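Local coordinates for adenylate kinase (Desulfovibrio gigas, PDB 2XB4), which probably catalyses the reversible transfer of the terminal phosphate of ATP to AMP, giving two ADP, and carries a bound zinc ion, at residues 34-45 with 63-71; 106-115 with 199-208. All blocks are in the same frame, centred on the assembly; numbering follows the deposited sequence. Where two conformers were deposited one is given.

From the N terminus, the chain runs through strand 2-6 and helix 13-24 before helix 31-40 opens contact 1. The 17 residues between 34-45 and 63-71 include helix 50-53; this short loop begins in the region predicted to bind AMP, and contact 1 closes it by joining that region to helix 61-75, which follows it. Contact 2 begins only afterwards, so the two lie in series and neither nest nor cross. Its strands 108-113 and 201-206 enclose the zinc-binding cysteines and histidine, and bring the last strand, 201-206, onto the edge of the central parallel sheet beside 108-113. The centres of contact 1 and contact 2 are about 27 Å apart.

Contact 1: residues 34-45 with 63-71; sequences IFREHIGGGTEL and ITIPMVLET
The Met67 side chain runs antiparallel to that of His38 and lays CG over the middle of one imidazole face, 4.0 Å from the ring centroid and 9° off its normal, a CH-pi contact. Met67 SD lies 5.2 Å from the centroid of the Phe35 ring in an oblique Met-aromatic contact. His38 NE2 makes two weak hydrogen bonds: a bent one to the backbone O of Met67 at 3.0 Å, and one with Thr71 OG1, which sits at the ring edge, in its plane. Thr71 OG1 also makes a weak hydrogen bond to Glu37 OE1 (3.0 Å). Glu37 reaches it with an extended chain, CG anti to the backbone N (chi1 166°), and OE1 has a second, charged partner in Lys75.

Beside this polar cluster, Ile34 sends CD1 to Val68 CG2 at 3.8 Å and lays CG2 near Thr71 OG1. Further along, Leu45 CD1 packs on Pro66 CB at 3.6 Å and against the carboxylate carbon of Glu70, while a water links Leu45 N to Glu70 OE1.

In the second shell, Thr43 OG1 lies 2.8 Å from His38 ND1 in a hydrogen bond. Both ring nitrogens thus have partners, which together with Met67 CG over the face restrains the ring. The Schellman motif at Gly42 ends the helix and turns the chain toward Thr43 and Leu45. The helix axes cross at 103°. Helix 31-40 lies largely in the region predicted to bind AMP and packs across helix 61-75, which follows that region, as in adenylate kinases.

Contact 2: residues 106-115 with 199-208; sequences INFVIEILLP and GFVYIELDGE
Val109 and Ile203 lie at the middle of the pairing, where Ile203 N to Val109 O is short at 2.7 Å and straight at 174°. It is one of seven main-chain hydrogen bonds, which alternate from Val201 N to Asn107 O through to Gly207 N to Leu113 O. The six bridges, Phe108 with Val201 to Leu113 with Asp206, are parallel; the strand axes approach to 4.7 Å at the closest and are 23° from parallel.

Among polar side chains, Tyr202 OH donates to Glu111 OE1 at 2.6 Å, from above the carboxylate plane, with Glu111 OE1 in turn at the edge of the tyrosine ring. A water donates to both Glu111 OE1 and Glu204 OE2, which probably eases the proximity of the two acids; Lys192 pairs with Glu204.

Apolar packing follows the two faces. On that of Val109 and Tyr202, Val109 CG1 meets Tyr202 CE1 at 3.4 Å. Just before the strand, Phe200 takes Ile106 CG2 over one ring face, the two side chains pointing the same way. On the other face, Ile110 CG2 meets Leu205 CD1 at 3.6 Å. Helices 184-192 and 211-222 cover these two faces, and the 2-3-1-4-5 sheet they flank is that of the P-loop kinase CORE domain.

Contact 1: residues 34-45 with 63-71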
loop_
_atom_site.group_PDB
_atom_site.type_symbol
_atom_site.label_atom_id
_atom_site.label_comp_id
_atom_site.label_asym_id
_atom_site.label_seq_id
_atom_site.Cartn_x
_atom_site.Cartn_y
_atom_site.Cartn_z
ATOM N N ILE A 34 2.059 -4.785 -26.930
ATOM C CA ILE A 34 2.808 -5.359 -28.095
ATOM C C ILE A 34 3.648 -6.564 -27.612
ATOM O O ILE A 34 3.599 -7.677 -28.177
ATOM C CB ILE A 34 3.664 -4.298 -28.771
ATOM C CG1 ILE A 34 2.771 -3.148 -29.304
ATOM C CG2 ILE A 34 4.539 -4.929 -29.900
ATOM C CD1 ILE A 34 3.535 -1.863 -29.799
ATOM N N PHE A 35 4.451 -6.369 -26.555
ATOM C CA PHE A 35 5.286 -7.492 -26.053
ATOM C C PHE A 35 4.451 -8.675 -25.617
ATOM O O PHE A 35 4.758 -9.810 -25.966
ATOM C CB PHE A 35 6.281 -7.038 -24.943
ATOM C CG PHE A 35 7.525 -6.230 -25.478
ATOM C CD1 PHE A 35 7.430 -5.381 -26.608
ATOM C CD2 PHE A 35 8.775 -6.288 -24.786
ATOM C CE1 PHE A 35 8.547 -4.624 -27.083
ATOM C CE2 PHE A 35 9.933 -5.511 -25.254
ATOM C CZ PHE A 35 9.797 -4.693 -26.420
ATOM N N ARG A 36 3.401 -8.475 -24.839
ATOM C CA ARG A 36 2.566 -9.629 -24.480
ATOM C C ARG A 36 2.013 -10.412 -25.677
ATOM O O ARG A 36 1.954 -11.647 -25.622
ATOM C CB ARG A 36 1.412 -9.227 -23.546
ATOM C CG ARG A 36 1.816 -9.065 -22.097
ATOM C CD ARG A 36 0.555 -8.901 -21.230
ATOM N NE ARG A 36 -0.290 -7.799 -21.701
ATOM C CZ ARG A 36 -0.068 -6.488 -21.452
ATOM N NH1 ARG A 36 1.009 -6.072 -20.777
ATOM N NH2 ARG A 36 -0.919 -5.586 -21.890
ATOM N N GLU A 37 1.535 -9.728 -26.717
ATOM C CA GLU A 37 1.157 -10.399 -27.970
ATOM C C GLU A 37 2.348 -11.222 -28.579
ATOM O O GLU A 37 2.185 -12.338 -29.043
ATOM C CB GLU A 37 0.668 -9.362 -29.034
ATOM C CG GLU A 37 0.569 -9.952 -30.511
ATOM C CD GLU A 37 0.108 -8.961 -31.628
ATOM O OE1 GLU A 37 -0.356 -7.882 -31.267
ATOM O OE2 GLU A 37 0.222 -9.248 -32.853
ATOM N N HIS A 38 3.535 -10.646 -28.647
ATOM C CA HIS A 38 4.612 -11.321 -29.378
ATOM C C HIS A 38 5.477 -12.261 -28.469
ATOM O O HIS A 38 5.777 -13.423 -28.815
ATOM C CB HIS A 38 5.476 -10.280 -29.951
ATOM C CG HIS A 38 4.924 -9.642 -31.182
ATOM N ND1 HIS A 38 5.185 -10.128 -32.435
ATOM C CD2 HIS A 38 4.188 -8.533 -31.350
ATOM C CE1 HIS A 38 4.647 -9.337 -33.334
ATOM N NE2 HIS A 38 4.067 -8.336 -32.697
ATOM N N ILE A 39 5.899 -11.720 -27.312
ATOM C CA ILE A 39 6.734 -12.506 -26.336
ATOM C C ILE A 39 5.898 -13.641 -25.711
ATOM O O ILE A 39 6.274 -14.829 -25.810
ATOM C CB ILE A 39 7.504 -11.619 -25.265
ATOM C CG1 ILE A 39 8.672 -10.890 -25.896
ATOM C CG2 ILE A 39 8.142 -12.464 -24.128
ATOM C CD1 ILE A 39 8.334 -9.612 -26.490
ATOM N N GLY A 40 4.744 -13.274 -25.167
ATOM C CA GLY A 40 3.776 -14.214 -24.688
ATOM C C GLY A 40 3.186 -15.121 -25.786
ATOM O O GLY A 40 3.123 -16.336 -25.603
ATOM N N GLY A 41 2.789 -14.609 -26.926
ATOM C CA GLY A 41 2.289 -15.500 -27.927
ATOM C C GLY A 41 3.318 -16.280 -28.778
ATOM O O GLY A 41 2.908 -17.058 -29.681
ATOM N N GLY A 42 4.642 -16.076 -28.545
ATOM C CA GLY A 42 5.699 -16.904 -29.276
ATOM C C GLY A 42 5.625 -16.718 -30.844
ATOM O O GLY A 42 5.699 -17.702 -31.645
ATOM N N THR A 43 5.409 -15.471 -31.273
ATOM C CA THR A 43 5.543 -15.156 -32.696
ATOM C C THR A 43 7.042 -15.398 -32.963
ATOM O O THR A 43 7.841 -15.598 -31.988
ATOM C CB THR A 43 5.118 -13.712 -33.033
ATOM O OG1 THR A 43 5.947 -12.787 -32.300
ATOM C CG2 THR A 43 3.573 -13.482 -32.785
ATOM N N GLU A 44 7.437 -15.475 -34.228
ATOM C CA GLU A 44 8.864 -15.663 -34.518
ATOM C C GLU A 44 9.664 -14.458 -33.970
ATOM O O GLU A 44 10.727 -14.665 -33.364
ATOM C CB GLU A 44 9.153 -15.919 -35.990
ATOM C CG GLU A 44 10.252 -17.026 -36.322
ATOM C CD GLU A 44 10.162 -18.439 -35.540
ATOM O OE1 GLU A 44 9.186 -19.225 -35.565
ATOM O OE2 GLU A 44 11.145 -18.771 -34.859
ATOM N N LEU A 45 9.126 -13.239 -34.084
ATOM C CA LEU A 45 9.825 -12.099 -33.526
ATOM C C LEU A 45 9.804 -12.230 -32.012
ATOM O O LEU A 45 10.825 -11.933 -31.392
ATOM C CB LEU A 45 9.229 -10.744 -33.932
ATOM C CG LEU A 45 9.354 -10.369 -35.432
ATOM C CD1 LEU A 45 8.363 -9.209 -35.809
ATOM C CD2 LEU A 45 10.774 -10.005 -35.801
ATOM N N ILE A 63 14.366 -5.717 -33.891
ATOM C CA ILE A 63 13.349 -6.688 -33.598
ATOM C C ILE A 63 12.085 -5.967 -33.082
ATOM O O ILE A 63 10.967 -6.330 -33.451
ATOM C CB ILE A 63 13.848 -7.730 -32.532
ATOM C CG1 ILE A 63 14.979 -8.600 -33.141
ATOM C CG2 ILE A 63 12.713 -8.598 -32.104
ATOM C CD1 ILE A 63 15.619 -9.537 -32.107
ATOM N N THR A 64 12.252 -4.961 -32.239
ATOM C CA THR A 64 11.133 -4.213 -31.683
ATOM C C THR A 64 10.300 -3.480 -32.792
ATOM O O THR A 64 9.072 -3.544 -32.791
ATOM C CB THR A 64 11.693 -3.165 -30.701
ATOM O OG1 THR A 64 12.237 -3.869 -29.557
ATOM C CG2 THR A 64 10.547 -2.293 -30.217
ATOM N N ILE A 65 10.963 -2.841 -33.755
ATOM C CA ILE A 65 10.241 -2.068 -34.763
ATOM C C ILE A 65 9.388 -3.046 -35.593
ATOM O O ILE A 65 8.197 -2.816 -35.712
ATOM C CB ILE A 65 11.200 -1.304 -35.687
ATOM C CG1 ILE A 65 11.938 -0.185 -34.894
ATOM C CG2 ILE A 65 10.421 -0.680 -36.883
ATOM C CD1 ILE A 65 11.082 0.872 -34.423
ATOM N N PRO A 66 9.968 -4.172 -36.093
ATOM C CA PRO A 66 9.048 -5.134 -36.787
ATOM C C PRO A 66 7.900 -5.661 -35.915
ATOM O O PRO A 66 6.790 -5.881 -36.425
ATOM C CB PRO A 66 9.968 -6.282 -37.217
ATOM C CG PRO A 66 11.352 -5.777 -37.174
ATOM C CD PRO A 66 11.401 -4.460 -36.385
ATOM N N MET A 67 8.148 -5.874 -34.635
ATOM C CA MET A 67 7.033 -6.208 -33.744
ATOM C C MET A 67 5.940 -5.190 -33.737
ATOM O O MET A 67 4.746 -5.586 -33.802
ATOM C CB MET A 67 7.512 -6.390 -32.298
ATOM C CG MET A 67 8.276 -7.632 -32.158
ATOM S SD MET A 67 8.772 -8.061 -30.413
ATOM C CE MET A 67 8.560 -9.756 -30.426
ATOM N N VAL A 68 6.314 -3.919 -33.545
ATOM C CA VAL A 68 5.341 -2.865 -33.536
ATOM C C VAL A 68 4.550 -2.892 -34.859
ATOM O O VAL A 68 3.299 -2.870 -34.870
ATOM C CB VAL A 68 6.008 -1.454 -33.290
ATOM C CG1 VAL A 68 4.951 -0.355 -33.548
ATOM C CG2 VAL A 68 6.635 -1.415 -31.863
ATOM N N LEU A 69 5.261 -2.959 -35.988
ATOM C CA LEU A 69 4.532 -2.913 -37.284
ATOM C C LEU A 69 3.590 -4.111 -37.451
ATOM O O LEU A 69 2.482 -3.935 -38.026
ATOM C CB LEU A 69 5.497 -2.933 -38.458
ATOM C CG LEU A 69 5.911 -1.569 -39.007
ATOM C CD1 LEU A 69 4.753 -1.098 -39.909
ATOM C CD2 LEU A 69 6.328 -0.582 -37.896
ATOM N N GLU A 70 3.999 -5.311 -36.982
ATOM C CA GLU A 70 3.137 -6.478 -37.080
ATOM C C GLU A 70 1.853 -6.291 -36.281
ATOM O O GLU A 70 0.782 -6.749 -36.692
ATOM C CB GLU A 70 3.821 -7.770 -36.573
ATOM C CG GLU A 70 4.828 -8.257 -37.594
ATOM C CD GLU A 70 5.257 -9.735 -37.454
ATOM O OE1 GLU A 70 4.980 -10.444 -36.417
ATOM O OE2 GLU A 70 5.968 -10.164 -38.423
ATOM N N THR A 71 1.964 -5.688 -35.094
ATOM C CA THR A 71 0.780 -5.398 -34.262
ATOM C C THR A 71 -0.135 -4.362 -34.887
ATOM O O THR A 71 -1.369 -4.498 -34.897
ATOM C CB THR A 71 1.260 -4.961 -32.812
ATOM O OG1 THR A 71 1.920 -6.129 -32.278
ATOM C CG2 THR A 71 0.048 -4.670 -31.870
HETATM O O HOH W 1 6.877 -12.586 -36.128
#

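Contact 2: residues 106-115 with 199-208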
loop_
_atom_site.group_PDB
_atom_site.type_symbol
_atom_site.label_atom_id
_atom_site.label_comp_id
_atom_site.label_asym_id
_atom_site.label_seq_id
_atom_site.Cartn_x
_atom_site.Cartn_y
_atom_site.Cartn_z
ATOM N N ILE A 106 0.766 8.152 -41.209
ATOM C CA ILE A 106 0.397 8.878 -39.969
ATOM C C ILE A 106 -0.558 10.027 -40.345
ATOM O O ILE A 106 -0.320 10.745 -41.350
ATOM C CB ILE A 106 1.642 9.520 -39.332
ATOM C CG1 ILE A 106 2.628 8.455 -38.823
ATOM C CG2 ILE A 106 1.231 10.429 -38.121
ATOM C CD1 ILE A 106 4.142 9.032 -38.783
ATOM N N ASN A 107 -1.618 10.195 -39.556
ATOM C CA ASN A 107 -2.613 11.241 -39.819
ATOM C C ASN A 107 -2.504 12.343 -38.788
ATOM O O ASN A 107 -2.697 13.496 -39.122
ATOM C CB ASN A 107 -4.056 10.675 -39.843
ATOM C CG ASN A 107 -4.248 9.641 -40.948
ATOM O OD1 ASN A 107 -4.173 9.967 -42.122
ATOM N ND2 ASN A 107 -4.385 8.388 -40.579
ATOM N N PHE A 108 -2.211 12.014 -37.535
ATOM C CA PHE A 108 -2.097 12.995 -36.491
ATOM C C PHE A 108 -1.006 12.594 -35.505
ATOM O O PHE A 108 -0.844 11.410 -35.195
ATOM C CB PHE A 108 -3.427 13.088 -35.708
ATOM C CG PHE A 108 -4.591 13.637 -36.550
ATOM C CD1 PHE A 108 -5.489 12.775 -37.205
ATOM C CD2 PHE A 108 -4.761 15.014 -36.692
ATOM C CE1 PHE A 108 -6.557 13.276 -37.973
ATOM C CE2 PHE A 108 -5.837 15.547 -37.509
ATOM C CZ PHE A 108 -6.734 14.677 -38.135
ATOM N N VAL A 109 -0.358 13.583 -34.907
ATOM C CA VAL A 109 0.519 13.266 -33.776
ATOM C C VAL A 109 0.063 14.206 -32.702
ATOM O O VAL A 109 -0.043 15.443 -32.930
ATOM C CB VAL A 109 2.055 13.519 -34.113
ATOM C CG1 VAL A 109 2.949 13.476 -32.829
ATOM C CG2 VAL A 109 2.506 12.534 -35.131
ATOM N N ILE A 110 -0.236 13.654 -31.538
ATOM C CA ILE A 110 -0.694 14.504 -30.407
ATOM C C ILE A 110 0.410 14.611 -29.335
ATOM O O ILE A 110 0.963 13.595 -28.897
ATOM C CB ILE A 110 -1.915 13.871 -29.761
ATOM C CG1 ILE A 110 -3.108 13.914 -30.756
ATOM C CG2 ILE A 110 -2.346 14.619 -28.418
ATOM C CD1 ILE A 110 -4.331 13.050 -30.294
ATOM N N GLU A 111 0.685 15.814 -28.853
ATOM C CA GLU A 111 1.635 15.949 -27.764
ATOM C C GLU A 111 0.932 16.702 -26.654
ATOM O O GLU A 111 0.413 17.806 -26.886
ATOM C CB GLU A 111 2.905 16.697 -28.215
ATOM C CG GLU A 111 3.901 16.905 -27.071
ATOM C CD GLU A 111 4.926 18.068 -27.306
ATOM O OE1 GLU A 111 5.060 18.637 -28.428
ATOM O OE2 GLU A 111 5.581 18.416 -26.310
ATOM N N ILE A 112 0.927 16.130 -25.446
ATOM C CA ILE A 112 0.417 16.847 -24.282
ATOM C C ILE A 112 1.613 17.548 -23.593
ATOM O O ILE A 112 2.580 16.887 -23.211
ATOM C CB ILE A 112 -0.278 15.907 -23.298
ATOM C CG1 ILE A 112 -1.377 15.122 -24.060
ATOM C CG2 ILE A 112 -0.856 16.783 -22.098
ATOM C CD1 ILE A 112 -1.951 13.997 -23.239
ATOM N N LEU A 113 1.511 18.871 -23.422
ATOM C CA LEU A 113 2.639 19.747 -23.001
ATOM C C LEU A 113 2.382 20.045 -21.560
ATOM O O LEU A 113 1.251 20.483 -21.221
ATOM C CB LEU A 113 2.590 21.135 -23.709
ATOM C CG LEU A 113 3.318 21.120 -25.043
ATOM C CD1 LEU A 113 2.510 20.326 -26.128
ATOM C CD2 LEU A 113 3.562 22.541 -25.474
ATOM N N LEU A 114 3.416 19.881 -20.728
ATOM C CA LEU A 114 3.321 20.263 -19.322
ATOM C C LEU A 114 4.777 20.534 -18.849
ATOM O O LEU A 114 5.660 19.744 -19.175
ATOM C CB LEU A 114 2.701 19.025 -18.572
ATOM C CG LEU A 114 2.031 19.168 -17.238
ATOM C CD1 LEU A 114 0.751 19.942 -17.574
ATOM C CD2 LEU A 114 1.643 17.874 -16.725
ATOM N N PRO A 115 5.035 21.626 -18.091
ATOM C CA PRO A 115 6.377 21.677 -17.548
ATOM C C PRO A 115 6.692 20.514 -16.606
ATOM O O PRO A 115 5.823 20.038 -15.870
ATOM C CB PRO A 115 6.452 23.049 -16.809
ATOM C CG PRO A 115 5.253 23.842 -17.287
ATOM C CD PRO A 115 4.238 22.828 -17.753
ATOM N N GLY A 199 2.459 15.504 -44.573
ATOM C CA GLY A 199 0.990 15.607 -44.749
ATOM C C GLY A 199 0.267 15.070 -43.515
ATOM O O GLY A 199 -0.827 14.507 -43.634
ATOM N N PHE A 200 0.853 15.219 -42.315
ATOM C CA PHE A 200 0.060 14.938 -41.080
ATOM C C PHE A 200 -0.068 16.158 -40.181
ATOM O O PHE A 200 0.637 17.134 -40.395
ATOM C CB PHE A 200 0.526 13.676 -40.309
ATOM C CG PHE A 200 1.990 13.715 -39.803
ATOM C CD1 PHE A 200 2.309 14.351 -38.623
ATOM C CD2 PHE A 200 3.004 13.100 -40.547
ATOM C CE1 PHE A 200 3.644 14.338 -38.114
ATOM C CE2 PHE A 200 4.358 13.007 -40.045
ATOM C CZ PHE A 200 4.673 13.664 -38.815
ATOM N N VAL A 201 -1.005 16.140 -39.238
ATOM C CA VAL A 201 -1.209 17.293 -38.421
ATOM C C VAL A 201 -0.641 17.044 -37.000
ATOM O O VAL A 201 -0.877 16.017 -36.422
ATOM C CB VAL A 201 -2.717 17.685 -38.399
ATOM C CG1 VAL A 201 -3.002 18.736 -37.330
ATOM C CG2 VAL A 201 -3.285 18.167 -39.861
ATOM N N TYR A 202 0.135 18.000 -36.478
ATOM C CA TYR A 202 0.749 17.861 -35.159
ATOM C C TYR A 202 -0.066 18.725 -34.185
ATOM O O TYR A 202 -0.207 19.965 -34.378
ATOM C CB TYR A 202 2.183 18.361 -35.200
ATOM C CG TYR A 202 2.989 18.046 -33.896
ATOM C CD1 TYR A 202 3.684 16.846 -33.770
ATOM C CD2 TYR A 202 3.057 18.974 -32.841
ATOM C CE1 TYR A 202 4.468 16.566 -32.647
ATOM C CE2 TYR A 202 3.824 18.686 -31.638
ATOM C CZ TYR A 202 4.533 17.488 -31.599
ATOM O OH TYR A 202 5.345 17.127 -30.554
ATOM N N ILE A 203 -0.669 18.070 -33.199
ATOM C CA ILE A 203 -1.585 18.766 -32.275
ATOM C C ILE A 203 -0.858 18.930 -30.921
ATOM O O ILE A 203 -0.338 17.949 -30.408
ATOM C CB ILE A 203 -2.865 17.956 -32.080
ATOM C CG1 ILE A 203 -3.652 17.908 -33.411
ATOM C CG2 ILE A 203 -3.840 18.664 -30.975
ATOM C CD1 ILE A 203 -4.957 17.015 -33.301
ATOM N N GLU A 204 -0.814 20.157 -30.378
ATOM C CA GLU A 204 -0.189 20.411 -29.072
ATOM C C GLU A 204 -1.324 20.717 -28.124
ATOM O O GLU A 204 -2.147 21.626 -28.410
ATOM C CB GLU A 204 0.701 21.647 -29.187
ATOM C CG GLU A 204 2.005 21.425 -29.983
ATOM C CD GLU A 204 2.856 22.704 -29.979
ATOM O OE1 GLU A 204 2.306 23.802 -29.841
ATOM O OE2 GLU A 204 4.071 22.638 -30.075
ATOM N N LEU A 205 -1.443 19.935 -27.066
ATOM C CA LEU A 205 -2.464 20.112 -26.057
ATOM C C LEU A 205 -1.831 20.718 -24.802
ATOM O O LEU A 205 -0.825 20.200 -24.288
ATOM C CB LEU A 205 -3.049 18.729 -25.730
ATOM C CG LEU A 205 -3.861 18.087 -26.843
ATOM C CD1 LEU A 205 -4.447 16.682 -26.308
ATOM C CD2 LEU A 205 -5.023 19.068 -27.336
ATOM N N ASP A 206 -2.395 21.806 -24.311
ATOM C CA ASP A 206 -1.900 22.417 -23.064
ATOM C C ASP A 206 -2.436 21.609 -21.908
ATOM O O ASP A 206 -3.618 21.747 -21.537
ATOM C CB ASP A 206 -2.425 23.853 -22.906
ATOM C CG ASP A 206 -2.112 24.454 -21.519
ATOM O OD1 ASP A 206 -1.338 23.862 -20.710
ATOM O OD2 ASP A 206 -2.681 25.533 -21.235
ATOM N N GLY A 207 -1.545 20.824 -21.304
ATOM C CA GLY A 207 -1.877 19.883 -20.239
ATOM C C GLY A 207 -2.327 20.497 -18.925
ATOM O O GLY A 207 -2.825 19.765 -18.090
ATOM N N GLU A 208 -2.195 21.815 -18.744
ATOM C CA GLU A 208 -2.664 22.505 -17.528
ATOM C C GLU A 208 -4.189 22.862 -17.533
ATOM O O GLU A 208 -4.710 23.147 -16.450
ATOM C CB GLU A 208 -1.789 23.745 -17.164
ATOM C CG GLU A 208 -0.259 23.397 -16.949
ATOM C CD GLU A 208 0.627 24.459 -16.237
ATOM O OE1 GLU A 208 1.574 24.997 -16.908
ATOM O OE2 GLU A 208 0.425 24.713 -14.989
HETATM O O HOH W 2 5.894 21.147 -29.104
#